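PDB 5H6I: protein B from Streptococcus agalactiae, which permeabilises membranes as the secreted, pore-forming CAMP factor and belongs to the group of bacterial Fc-binding proteins. Local coordinates for residues A[94-105]-A[134-145]; A[181-192]-A[233-241]. All blocks are in the same frame, centred on the assembly; numbering follows the deposited sequence.

In the fold
Both interactions join helices of an all-helical chain, at opposite sides of its centre, with centres about 40 Å apart and nearest atoms about 17 Å apart. They share no helix. Interaction 1 lies in the N-terminal bundle and pairs helix 93-115 with the end of helix 121-139 in nearly antiparallel fashion; interaction 2 lies in the C-terminal bundle and pairs helices 179-196 and 227-245, which run parallel. Each is partly buried, with an aliphatic core and a more polar margin. In interaction 1 a buried arginine grips main-chain carbonyls where a helix ends, whereas interaction 2 relies on leucines and isoleucines, its single polar link being weak and peripheral.

Interaction 1 of 2, residues A[94-105]-A[134-145]; sequences SIGSRVEALTDV and LVIRILDPFASV
Arg98 NH1 is held by three backbone carbonyls, two from the last turn of helix 121-139 and that of Asp140 just beyond it. The one bond not weakened by its angle goes to Ile138 O, 2.6 Å away, though NH1 stands above that carbonyl plane and the N-H...O angle is only 133°. Arg137 O and Asp140 O add weak bonds, and NH2 makes another weak one to Asp140 O at 2.7 Å. With CG beside the backbone N and the chain extended from CG to NE (chi2 173°), the side chain spans the gap between the helices. Asp140 leaves helical geometry: its OD1 accepts from Phe142 N in an Asx turn, within a type I turn from Asp140 to Ala143.

Beside the aliphatic part of the arginine, Ile138 is a knob set among Arg98, Ala101, Leu102 and Val105. Its CG2 touches Arg98 CB at 3.8 Å, while CD1 lies 3.7 Å from Ala101 CB. One turn earlier, Leu134 CD2 meets Val105 CG2 at 3.6 Å, and the same valine methyl also touches Val135. At the other end Val145 puts both methyls against Ser97 OG, which is hydrogen-bonded to Asn93 O. Helix 145-163 backs the contact through Ile148 and Val152.

The axes of segments 94-105 and 134-139 approach to 9.6 Å, at 158°. The carbonyls probably help to stabilise the buried charge, and the Asp140 carboxylate, too far for a salt bridge, may add to this at longer range. The guanidinium bonds tie the turn after Leu139 to helix 93-115.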
# COMPACT_ATOMS: atom_id res chain seq x y z
N SER A 94 27.51 1.05 0.48
CA SER A 94 26.46 1.28 1.46
C SER A 94 25.26 1.98 0.84
O SER A 94 24.11 1.66 1.17
CB SER A 94 27.00 2.11 2.63
OG SER A 94 26.88 3.50 2.37
N ILE A 95 25.49 2.92 -0.08
CA ILE A 95 24.39 3.62 -0.72
C ILE A 95 23.58 2.67 -1.60
O ILE A 95 22.37 2.88 -1.80
CB ILE A 95 24.91 4.83 -1.52
CG1 ILE A 95 23.84 5.92 -1.62
CG2 ILE A 95 25.38 4.41 -2.91
CD1 ILE A 95 23.58 6.63 -0.32
N GLY A 96 24.20 1.61 -2.11
CA GLY A 96 23.52 0.67 -2.97
C GLY A 96 22.68 -0.33 -2.20
O GLY A 96 21.58 -0.69 -2.63
N SER A 97 23.20 -0.77 -1.05
CA SER A 97 22.45 -1.70 -0.21
C SER A 97 21.19 -1.05 0.35
O SER A 97 20.20 -1.75 0.60
CB SER A 97 23.34 -2.21 0.92
OG SER A 97 24.57 -2.69 0.43
N ARG A 98 21.20 0.27 0.54
CA ARG A 98 20.00 0.96 0.99
C ARG A 98 18.99 1.12 -0.14
O ARG A 98 17.78 1.03 0.09
CB ARG A 98 20.38 2.32 1.58
CG ARG A 98 21.37 2.24 2.72
CD ARG A 98 21.85 3.61 3.16
NE ARG A 98 22.87 3.52 4.20
CZ ARG A 98 22.62 3.35 5.49
NH1 ARG A 98 21.36 3.26 5.91
NH2 ARG A 98 23.61 3.28 6.36
N VAL A 99 19.47 1.35 -1.36
CA VAL A 99 18.57 1.47 -2.50
C VAL A 99 17.93 0.12 -2.81
O VAL A 99 16.73 0.04 -3.11
CB VAL A 99 19.33 2.03 -3.72
CG1 VAL A 99 18.51 1.85 -4.99
CG2 VAL A 99 19.67 3.49 -3.50
N GLU A 100 18.70 -0.96 -2.72
CA GLU A 100 18.15 -2.29 -2.98
C GLU A 100 17.12 -2.68 -1.93
O GLU A 100 16.09 -3.28 -2.26
CB GLU A 100 19.27 -3.33 -3.03
CG GLU A 100 20.21 -3.18 -4.22
CD GLU A 100 21.51 -3.93 -4.02
OE1 GLU A 100 21.83 -4.28 -2.86
OE2 GLU A 100 22.22 -4.16 -5.02
N ALA A 101 17.37 -2.33 -0.67
CA ALA A 101 16.43 -2.66 0.39
C ALA A 101 15.10 -1.93 0.24
O ALA A 101 14.10 -2.36 0.83
CB ALA A 101 17.04 -2.36 1.76
N LEU A 102 15.07 -0.84 -0.53
CA LEU A 102 13.80 -0.17 -0.79
C LEU A 102 12.91 -1.00 -1.70
O LEU A 102 11.68 -0.93 -1.60
CB LEU A 102 14.06 1.21 -1.41
CG LEU A 102 14.40 2.32 -0.42
CD1 LEU A 102 14.82 3.58 -1.15
CD2 LEU A 102 13.23 2.59 0.51
N THR A 103 13.50 -1.79 -2.60
CA THR A 103 12.71 -2.72 -3.40
C THR A 103 12.10 -3.81 -2.52
O THR A 103 10.96 -4.23 -2.74
CB THR A 103 13.57 -3.33 -4.50
OG1 THR A 103 14.07 -2.30 -5.35
CG2 THR A 103 12.76 -4.32 -5.33
N ASP A 104 12.84 -4.27 -1.51
CA ASP A 104 12.29 -5.22 -0.56
C ASP A 104 11.20 -4.58 0.29
O ASP A 104 10.25 -5.27 0.70
CB ASP A 104 13.40 -5.78 0.33
CG ASP A 104 14.40 -6.61 -0.45
OD1 ASP A 104 14.04 -7.71 -0.92
OD2 ASP A 104 15.56 -6.15 -0.60
N VAL A 105 11.31 -3.28 0.57
CA VAL A 105 10.24 -2.57 1.27
C VAL A 105 8.98 -2.57 0.41
O VAL A 105 7.89 -2.92 0.88
CB VAL A 105 10.68 -1.14 1.63
CG1 VAL A 105 9.47 -0.28 1.96
CG2 VAL A 105 11.66 -1.16 2.79
N LEU A 134 12.94 -2.22 8.87
CA LEU A 134 13.81 -2.20 7.70
C LEU A 134 14.10 -0.77 7.26
O LEU A 134 15.25 -0.41 6.99
CB LEU A 134 13.16 -2.99 6.56
CG LEU A 134 13.94 -3.04 5.24
CD1 LEU A 134 15.39 -3.41 5.49
CD2 LEU A 134 13.30 -4.01 4.27
N VAL A 135 13.06 0.07 7.18
CA VAL A 135 13.24 1.45 6.75
C VAL A 135 14.13 2.21 7.73
O VAL A 135 14.90 3.09 7.33
CB VAL A 135 11.88 2.14 6.57
CG1 VAL A 135 12.05 3.59 6.16
CG2 VAL A 135 11.04 1.40 5.54
N ILE A 136 14.04 1.87 9.02
CA ILE A 136 14.90 2.52 10.01
C ILE A 136 16.37 2.24 9.71
O ILE A 136 17.21 3.14 9.79
CB ILE A 136 14.51 2.06 11.43
CG1 ILE A 136 13.23 2.76 11.89
CG2 ILE A 136 15.64 2.34 12.42
CD1 ILE A 136 12.71 2.27 13.22
N ARG A 137 16.69 1.00 9.34
CA ARG A 137 18.06 0.67 8.98
C ARG A 137 18.48 1.39 7.70
O ARG A 137 19.64 1.82 7.58
CB ARG A 137 18.22 -0.84 8.82
CG ARG A 137 17.82 -1.64 10.05
CD ARG A 137 19.01 -1.91 10.95
NE ARG A 137 19.44 -3.30 10.87
CZ ARG A 137 19.09 -4.24 11.73
NH1 ARG A 137 18.28 -3.96 12.74
NH2 ARG A 137 19.53 -5.48 11.58
N ILE A 138 17.57 1.53 6.74
CA ILE A 138 17.87 2.26 5.51
C ILE A 138 18.20 3.71 5.83
O ILE A 138 19.09 4.31 5.21
CB ILE A 138 16.70 2.15 4.52
CG1 ILE A 138 16.40 0.68 4.19
CG2 ILE A 138 16.99 2.93 3.25
CD1 ILE A 138 15.26 0.50 3.21
N LEU A 139 17.49 4.30 6.80
CA LEU A 139 17.74 5.68 7.18
C LEU A 139 18.95 5.82 8.10
O LEU A 139 19.59 6.87 8.10
CB LEU A 139 16.50 6.26 7.87
CG LEU A 139 15.27 6.51 7.00
CD1 LEU A 139 14.01 6.46 7.85
CD2 LEU A 139 15.37 7.85 6.29
N ASP A 140 19.26 4.79 8.87
CA ASP A 140 20.31 4.85 9.87
C ASP A 140 21.68 5.01 9.22
O ASP A 140 22.12 4.11 8.51
CB ASP A 140 20.28 3.59 10.73
CG ASP A 140 21.12 3.71 11.99
OD1 ASP A 140 21.69 4.79 12.23
OD2 ASP A 140 21.21 2.71 12.74
N PRO A 141 22.38 6.13 9.44
CA PRO A 141 23.73 6.26 8.86
C PRO A 141 24.73 5.29 9.45
O PRO A 141 25.72 4.95 8.79
CB PRO A 141 24.11 7.72 9.18
CG PRO A 141 22.81 8.40 9.54
CD PRO A 141 21.97 7.34 10.16
N PHE A 142 24.50 4.83 10.68
CA PHE A 142 25.39 3.89 11.34
C PHE A 142 25.04 2.43 11.05
O PHE A 142 25.76 1.54 11.50
CB PHE A 142 25.38 4.12 12.85
CG PHE A 142 25.83 5.50 13.26
CD1 PHE A 142 26.86 6.13 12.57
CD2 PHE A 142 25.23 6.16 14.31
CE1 PHE A 142 27.28 7.39 12.94
CE2 PHE A 142 25.65 7.43 14.68
CZ PHE A 142 26.68 8.04 13.99
N ALA A 143 23.96 2.18 10.31
CA ALA A 143 23.58 0.81 9.98
C ALA A 143 24.54 0.24 8.94
O ALA A 143 24.67 0.78 7.84
CB ALA A 143 22.14 0.77 9.46
N SER A 144 25.21 -0.85 9.30
CA SER A 144 26.12 -1.50 8.37
C SER A 144 25.35 -2.19 7.26
O SER A 144 24.13 -2.41 7.35
CB SER A 144 27.01 -2.50 9.10
OG SER A 144 26.23 -3.51 9.73
N VAL A 145 26.07 -2.53 6.18
CA VAL A 145 25.45 -3.24 5.07
C VAL A 145 24.94 -4.60 5.53
O VAL A 145 23.88 -5.07 5.08
CB VAL A 145 26.45 -3.36 3.90
CG1 VAL A 145 26.10 -4.54 2.99
CG2 VAL A 145 26.49 -2.07 3.11

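Interaction 2 of 2, residues A[181-192]-A[233-241]; sequences KLDKEIWNTRFT and EIVTLQAAL
Ile234 reaches across to the first turn of segment 181-192, its CD1 lying 3.6 Å from Leu182 N and also touching Lys181 CB. Its CG1 rests 4.0 Å from Leu182 CB. This begins a ladder of aliphatic side chains from helix 227-245, continued one turn at a time by Leu237 and Leu241. Leu237 has CG anti to the backbone N (chi1 -178°), which carries CD2 over the opposite helix, 4.0 Å from Ile186 CG1 and 3.6 Å from Thr189 OG1. That hydroxyl is turned back on its own helix: it donates to Glu185 O at 2.6 Å, and this carbonyl also receives Thr189 N from the opposite face of its plane. The threonine therefore satisfies its polar atom locally while its CG2 methyl packs 3.8 Å from Leu241 CD1, the two side chains lying alongside but pointing opposite ways.

Away from this tight core the contact loosens. Glu185 and Gln238 are both partly exposed; the amide of Gln238 is turned 76° from the Glu185 carboxylate, and Gln238 NE2 gives Glu185 OE2 only a weak bond at 3.4 Å. Thr192 meets Leu241 at longer range, and its hydroxyl is likewise spent on its own helix, at Asn188 O. Lys181 contributes its CB, but its chain leads away from Ile234.

The axes of segments 181-192 and 233-241 run within 8° of parallel, 10.0 Å apart at closest. Segment 181-192 spans parts of two consecutive 11-residue repeats. Helix 203-220, which links the pair in sequence, completes a three-helix arrangement: it meets Arg190 through Ile213 and Ala240 through Ala212, and its His215 hydrogen-bonds Glu233.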
# COMPACT_ATOMS: atom_id res chain seq x y z
N LYS A 181 -11.73 -3.63 -0.37
CA LYS A 181 -12.50 -4.06 -1.54
C LYS A 181 -13.75 -3.21 -1.71
O LYS A 181 -14.12 -2.85 -2.83
CB LYS A 181 -12.85 -5.54 -1.44
CG LYS A 181 -11.76 -6.40 -0.82
CD LYS A 181 -10.47 -6.33 -1.62
CE LYS A 181 -9.30 -6.87 -0.82
NZ LYS A 181 -9.24 -6.28 0.55
N LEU A 182 -14.44 -2.90 -0.61
CA LEU A 182 -15.59 -2.01 -0.67
C LEU A 182 -15.17 -0.62 -1.11
O LEU A 182 -15.88 0.04 -1.89
CB LEU A 182 -16.30 -1.97 0.68
CG LEU A 182 -17.28 -0.84 1.01
CD1 LEU A 182 -18.39 -0.73 -0.03
CD2 LEU A 182 -17.86 -1.03 2.40
N ASP A 183 -14.02 -0.15 -0.63
CA ASP A 183 -13.51 1.16 -1.05
C ASP A 183 -13.26 1.19 -2.55
O ASP A 183 -13.61 2.16 -3.23
CB ASP A 183 -12.24 1.50 -0.28
CG ASP A 183 -11.88 2.97 -0.37
OD1 ASP A 183 -11.48 3.42 -1.46
OD2 ASP A 183 -11.99 3.67 0.66
N LYS A 184 -12.64 0.13 -3.08
CA LYS A 184 -12.41 0.06 -4.52
C LYS A 184 -13.72 -0.09 -5.29
O LYS A 184 -13.83 0.39 -6.42
CB LYS A 184 -11.46 -1.09 -4.85
CG LYS A 184 -10.37 -0.73 -5.84
CD LYS A 184 -9.48 0.37 -5.30
CE LYS A 184 -8.24 0.56 -6.17
NZ LYS A 184 -8.59 0.93 -7.57
N GLU A 185 -14.71 -0.75 -4.70
CA GLU A 185 -16.00 -0.90 -5.37
C GLU A 185 -16.77 0.41 -5.41
O GLU A 185 -17.52 0.66 -6.36
CB GLU A 185 -16.83 -1.99 -4.68
CG GLU A 185 -17.99 -2.50 -5.52
CD GLU A 185 -17.53 -3.12 -6.83
OE1 GLU A 185 -16.45 -3.75 -6.86
OE2 GLU A 185 -18.25 -2.96 -7.84
N ILE A 186 -16.60 1.26 -4.40
CA ILE A 186 -17.26 2.56 -4.40
C ILE A 186 -16.71 3.44 -5.52
O ILE A 186 -17.47 4.09 -6.25
CB ILE A 186 -17.11 3.24 -3.02
CG1 ILE A 186 -17.96 2.52 -1.98
CG2 ILE A 186 -17.47 4.72 -3.11
CD1 ILE A 186 -17.79 3.06 -0.58
N TRP A 187 -15.39 3.46 -5.69
CA TRP A 187 -14.79 4.27 -6.74
C TRP A 187 -15.02 3.66 -8.12
O TRP A 187 -15.04 4.38 -9.12
CB TRP A 187 -13.29 4.45 -6.48
CG TRP A 187 -13.01 5.32 -5.30
CD1 TRP A 187 -12.49 4.92 -4.10
CD2 TRP A 187 -13.22 6.73 -5.20
NE1 TRP A 187 -12.37 6.00 -3.25
CE2 TRP A 187 -12.81 7.12 -3.91
CE3 TRP A 187 -13.72 7.70 -6.07
CZ2 TRP A 187 -12.89 8.45 -3.47
CZ3 TRP A 187 -13.80 9.01 -5.64
CH2 TRP A 187 -13.38 9.37 -4.35
N ASN A 188 -15.20 2.33 -8.19
CA ASN A 188 -15.54 1.71 -9.47
C ASN A 188 -16.97 2.04 -9.87
O ASN A 188 -17.26 2.22 -11.06
CB ASN A 188 -15.34 0.20 -9.38
CG ASN A 188 -13.89 -0.21 -9.56
OD1 ASN A 188 -13.13 0.47 -10.24
ND2 ASN A 188 -13.51 -1.32 -8.93
N THR A 189 -17.88 2.13 -8.90
CA THR A 189 -19.25 2.53 -9.20
C THR A 189 -19.33 4.02 -9.50
O THR A 189 -20.21 4.46 -10.25
CB THR A 189 -20.17 2.16 -8.05
OG1 THR A 189 -19.84 0.85 -7.57
CG2 THR A 189 -21.62 2.17 -8.50
N ARG A 190 -18.43 4.81 -8.92
CA ARG A 190 -18.40 6.24 -9.22
C ARG A 190 -17.88 6.50 -10.62
O ARG A 190 -18.34 7.44 -11.29
CB ARG A 190 -17.53 6.96 -8.18
CG ARG A 190 -18.29 7.31 -6.92
CD ARG A 190 -17.36 7.53 -5.74
NE ARG A 190 -18.11 7.95 -4.56
CZ ARG A 190 -17.57 8.46 -3.46
NH1 ARG A 190 -16.26 8.62 -3.37
NH2 ARG A 190 -18.35 8.82 -2.44
N PHE A 191 -16.94 5.68 -11.10
CA PHE A 191 -16.40 5.85 -12.44
C PHE A 191 -17.43 5.48 -13.50
O PHE A 191 -17.63 6.21 -14.47
CB PHE A 191 -15.13 5.02 -12.59
CG PHE A 191 -14.63 4.92 -14.00
CD1 PHE A 191 -14.06 6.01 -14.63
CD2 PHE A 191 -14.71 3.72 -14.69
CE1 PHE A 191 -13.60 5.91 -15.93
CE2 PHE A 191 -14.25 3.61 -15.98
CZ PHE A 191 -13.69 4.71 -16.61
N THR A 192 -18.10 4.33 -13.32
CA THR A 192 -19.11 3.90 -14.29
C THR A 192 -20.34 4.79 -14.24
O THR A 192 -21.04 4.93 -15.25
CB THR A 192 -19.49 2.44 -14.03
OG1 THR A 192 -18.30 1.67 -13.82
CG2 THR A 192 -20.25 1.87 -15.22
N GLU A 233 -22.63 -5.57 1.33
CA GLU A 233 -22.66 -4.19 0.86
C GLU A 233 -22.03 -4.06 -0.52
O GLU A 233 -22.47 -3.23 -1.32
CB GLU A 233 -21.95 -3.27 1.86
CG GLU A 233 -22.18 -1.79 1.62
CD GLU A 233 -23.64 -1.41 1.70
OE1 GLU A 233 -24.36 -1.98 2.54
OE2 GLU A 233 -24.08 -0.54 0.91
N ILE A 234 -21.01 -4.86 -0.81
CA ILE A 234 -20.41 -4.85 -2.14
C ILE A 234 -21.41 -5.36 -3.18
O ILE A 234 -21.52 -4.81 -4.28
CB ILE A 234 -19.11 -5.68 -2.15
CG1 ILE A 234 -18.01 -4.95 -1.37
CG2 ILE A 234 -18.66 -5.97 -3.57
CD1 ILE A 234 -16.68 -5.68 -1.35
N VAL A 235 -22.16 -6.41 -2.83
CA VAL A 235 -23.15 -6.96 -3.75
C VAL A 235 -24.35 -6.02 -3.87
O VAL A 235 -24.91 -5.85 -4.96
CB VAL A 235 -23.57 -8.37 -3.29
CG1 VAL A 235 -24.99 -8.69 -3.73
CG2 VAL A 235 -22.59 -9.41 -3.81
N THR A 236 -24.76 -5.41 -2.76
CA THR A 236 -25.87 -4.46 -2.81
C THR A 236 -25.53 -3.26 -3.68
O THR A 236 -26.36 -2.82 -4.49
CB THR A 236 -26.23 -4.00 -1.39
OG1 THR A 236 -26.60 -5.14 -0.61
CG2 THR A 236 -27.38 -3.01 -1.43
N LEU A 237 -24.32 -2.72 -3.55
CA LEU A 237 -23.92 -1.60 -4.39
C LEU A 237 -23.77 -2.03 -5.84
O LEU A 237 -24.12 -1.28 -6.76
CB LEU A 237 -22.61 -0.99 -3.87
CG LEU A 237 -22.10 0.23 -4.63
CD1 LEU A 237 -23.10 1.38 -4.54
CD2 LEU A 237 -20.74 0.67 -4.11
N GLN A 238 -23.25 -3.24 -6.07
CA GLN A 238 -23.17 -3.76 -7.44
C GLN A 238 -24.56 -3.96 -8.03
O GLN A 238 -24.77 -3.73 -9.22
CB GLN A 238 -22.38 -5.07 -7.46
CG GLN A 238 -20.87 -4.89 -7.49
CD GLN A 238 -20.13 -6.21 -7.53
OE1 GLN A 238 -20.59 -7.21 -6.98
NE2 GLN A 238 -18.97 -6.22 -8.17
N ALA A 239 -25.52 -4.40 -7.20
CA ALA A 239 -26.89 -4.53 -7.67
C ALA A 239 -27.52 -3.17 -7.95
O ALA A 239 -28.36 -3.05 -8.85
CB ALA A 239 -27.72 -5.31 -6.65
N ALA A 240 -27.14 -2.15 -7.19
CA ALA A 240 -27.66 -0.81 -7.44
C ALA A 240 -27.08 -0.20 -8.71
O ALA A 240 -27.72 0.64 -9.34
CB ALA A 240 -27.38 0.10 -6.24
N LEU A 241 -25.86 -0.61 -9.08
CA LEU A 241 -25.28 -0.13 -10.33
C LEU A 241 -25.97 -0.76 -11.54
O LEU A 241 -26.29 -0.07 -12.51
CB LEU A 241 -23.78 -0.41 -10.37
CG LEU A 241 -23.06 0.00 -11.65
CD1 LEU A 241 -23.24 1.49 -11.91
CD2 LEU A 241 -21.58 -0.35 -11.57